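Long-range contact in 2,3-dihydroxy-2,3-dihydrophenylpropionate dehydrogenase (Pseudomonas sp. MC1, PDB 5XTF), which oxidises naphthalene cis-dihydrodiol to 1,2-dihydroxynaphthalene with NAD(+) and belongs to the short-chain dehydrogenase/reductase family: residues B[52-57]-B[71-76]. Numbering follows the deposited sequence.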
loop_
_atom_site.group_PDB
_atom_site.type_symbol
_atom_site.label_atom_id
_atom_site.label_comp_id
_atom_site.label_asym_id
_atom_site.label_seq_id
_atom_site.Cartn_x
_atom_site.Cartn_y
_atom_site.Cartn_z
ATOM N N ALA B 52 -11.635 -1.992 -31.682
ATOM C CA ALA B 52 -12.067 -0.921 -30.799
ATOM C C ALA B 52 -13.561 -1.029 -30.570
ATOM O O ALA B 52 -14.328 -1.206 -31.522
ATOM C CB ALA B 52 -11.722 0.448 -31.392
ATOM N N LEU B 53 -13.958 -0.934 -29.308
ATOM C CA LEU B 53 -15.354 -0.901 -28.912
ATOM C C LEU B 53 -15.715 0.527 -28.546
ATOM O O LEU B 53 -15.040 1.154 -27.724
ATOM C CB LEU B 53 -15.616 -1.829 -27.733
ATOM C CG LEU B 53 -17.058 -1.789 -27.235
ATOM C CD1 LEU B 53 -18.012 -2.078 -28.370
ATOM C CD2 LEU B 53 -17.270 -2.774 -26.079
ATOM N N VAL B 54 -16.783 1.026 -29.145
ATOM C CA VAL B 54 -17.141 2.432 -29.086
ATOM C C VAL B 54 -18.623 2.543 -28.743
ATOM O O VAL B 54 -19.397 1.628 -29.034
ATOM C CB VAL B 54 -16.791 3.091 -30.429
ATOM C CG1 VAL B 54 -17.907 2.937 -31.471
ATOM C CG2 VAL B 54 -16.455 4.461 -30.204
ATOM N N ARG B 55 -19.023 3.654 -28.095
ATOM C CA ARG B 55 -20.388 3.750 -27.558
ATOM C C ARG B 55 -21.440 4.089 -28.605
ATOM O O ARG B 55 -22.599 3.695 -28.447
ATOM C CB ARG B 55 -20.526 4.813 -26.455
ATOM C CG ARG B 55 -19.787 4.576 -25.167
ATOM C CD ARG B 55 -18.830 5.735 -24.851
ATOM N NE ARG B 55 -17.664 5.793 -25.739
ATOM C CZ ARG B 55 -16.701 4.883 -25.757
ATOM N NH1 ARG B 55 -16.732 3.829 -24.971
ATOM N NH2 ARG B 55 -15.707 5.005 -26.569
ATOM N N ASN B 56 -21.105 4.854 -29.639
ATOM C CA ASN B 56 -22.141 5.245 -30.579
ATOM C C ASN B 56 -21.537 5.479 -31.957
ATOM O O ASN B 56 -20.331 5.331 -32.182
ATOM C CB ASN B 56 -22.893 6.476 -30.073
ATOM C CG ASN B 56 -21.985 7.657 -29.854
ATOM O OD1 ASN B 56 -21.072 7.910 -30.642
ATOM N ND2 ASN B 56 -22.227 8.393 -28.777
ATOM N N GLU B 57 -22.404 5.882 -32.878
ATOM C CA GLU B 57 -22.061 5.937 -34.286
ATOM C C GLU B 57 -21.214 7.156 -34.595
ATOM O O GLU B 57 -20.389 7.106 -35.510
ATOM C CB GLU B 57 -23.341 5.930 -35.130
ATOM C CG GLU B 57 -24.393 4.819 -34.787
ATOM C CD GLU B 57 -24.799 4.691 -33.294
ATOM O OE1 GLU B 57 -24.796 3.558 -32.764
ATOM O OE2 GLU B 57 -25.114 5.706 -32.627
ATOM N N LEU B 71 -9.220 -0.270 -38.990
ATOM C CA LEU B 71 -9.654 -0.766 -37.692
ATOM C C LEU B 71 -10.828 -1.715 -37.853
ATOM O O LEU B 71 -11.530 -1.723 -38.866
ATOM C CB LEU B 71 -10.063 0.373 -36.757
ATOM C CG LEU B 71 -9.068 1.515 -36.610
ATOM C CD1 LEU B 71 -9.611 2.548 -35.659
ATOM C CD2 LEU B 71 -7.710 1.010 -36.155
ATOM N N GLU B 72 -11.027 -2.530 -36.832
ATOM C CA GLU B 72 -12.256 -3.280 -36.658
ATOM C C GLU B 72 -12.997 -2.593 -35.528
ATOM O O GLU B 72 -12.437 -2.419 -34.443
ATOM C CB GLU B 72 -11.962 -4.743 -36.330
ATOM C CG GLU B 72 -13.152 -5.673 -36.465
ATOM C CD GLU B 72 -13.694 -5.741 -37.896
ATOM O OE1 GLU B 72 -12.895 -5.663 -38.862
ATOM O OE2 GLU B 72 -14.921 -5.882 -38.056
ATOM N N ILE B 73 -14.226 -2.166 -35.781
ATOM C CA ILE B 73 -14.969 -1.328 -34.848
ATOM C C ILE B 73 -16.304 -1.987 -34.546
ATOM O O ILE B 73 -16.999 -2.447 -35.455
ATOM C CB ILE B 73 -15.170 0.098 -35.397
ATOM C CG1 ILE B 73 -13.815 0.746 -35.699
ATOM C CG2 ILE B 73 -15.987 0.952 -34.421
ATOM C CD1 ILE B 73 -13.899 2.096 -36.411
ATOM N N VAL B 74 -16.640 -2.061 -33.267
ATOM C CA VAL B 74 -17.948 -2.495 -32.799
ATOM C C VAL B 74 -18.543 -1.333 -32.019
ATOM O O VAL B 74 -17.859 -0.736 -31.176
ATOM C CB VAL B 74 -17.855 -3.753 -31.914
ATOM C CG1 VAL B 74 -19.187 -4.055 -31.287
ATOM C CG2 VAL B 74 -17.344 -4.942 -32.708
ATOM N N VAL B 75 -19.795 -0.991 -32.322
ATOM C CA VAL B 75 -20.534 0.049 -31.615
ATOM C C VAL B 75 -21.492 -0.632 -30.650
ATOM O O VAL B 75 -22.280 -1.491 -31.071
ATOM C CB VAL B 75 -21.317 0.948 -32.587
ATOM C CG1 VAL B 75 -22.182 1.917 -31.797
ATOM C CG2 VAL B 75 -20.388 1.678 -33.570
ATOM N N GLY B 76 -21.457 -0.244 -29.379
ATOM C CA GLY B 76 -22.380 -0.811 -28.419
ATOM C C GLY B 76 -21.933 -0.577 -26.988
ATOM O O GLY B 76 -21.005 0.182 -26.717
#
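Val54 and Val75 pair side by side in a parallel beta bridge, their side chains pointing the same way. The fit is tight: Val54 CG1 lies 3.5 Å from Val75 CG2. Val54 CG1 also reaches Ile73 CG2, at 4.0 Å. Val75 CG1 stands anti to the backbone N (chi1 174°), which turns it to the start of helix 57-67. There Val75 CG1 meets Asn56 CA at 3.5 Å and Glu57 OE1 at 3.2 Å. An alanine in place of Val75 would lack both methyls, which would probably leave a gap beside Val54 CG1 and against Asn56 and Glu57. Beside Val74, Leu53 bears on the other face of the sheet, with CD1 3.7 Å from Val74 CG1. Four backbone hydrogen bonds join the strands. Ala52 N and Val54 N donate to Glu72 O and Val74 O, respectively. Val74 N and Gly76 N donate to Ala52 O and Val54 O, respectively, Gly76 N to Val54 O being 2.8 Å long. Gly76 sits at backbone angles where a side chain would press against the carbonyl O of Val75. Further out, Asn56 N-caps helix 57-67 through OD1 to Gln59 N, and Gln59 is an NAD(+)-binding residue. Glu72 forms a salt bridge with Arg94. Helix 57-67 packs on Val54, Ile73 and Val75, while helix 81-95 packs on Leu53 and Val74. With helix 57-67, the two strands form a right-handed beta-alpha-beta crossover of the Rossmann fold, with strand 72-75 at the sheet edge and strand 49-54 next to strand 25-28.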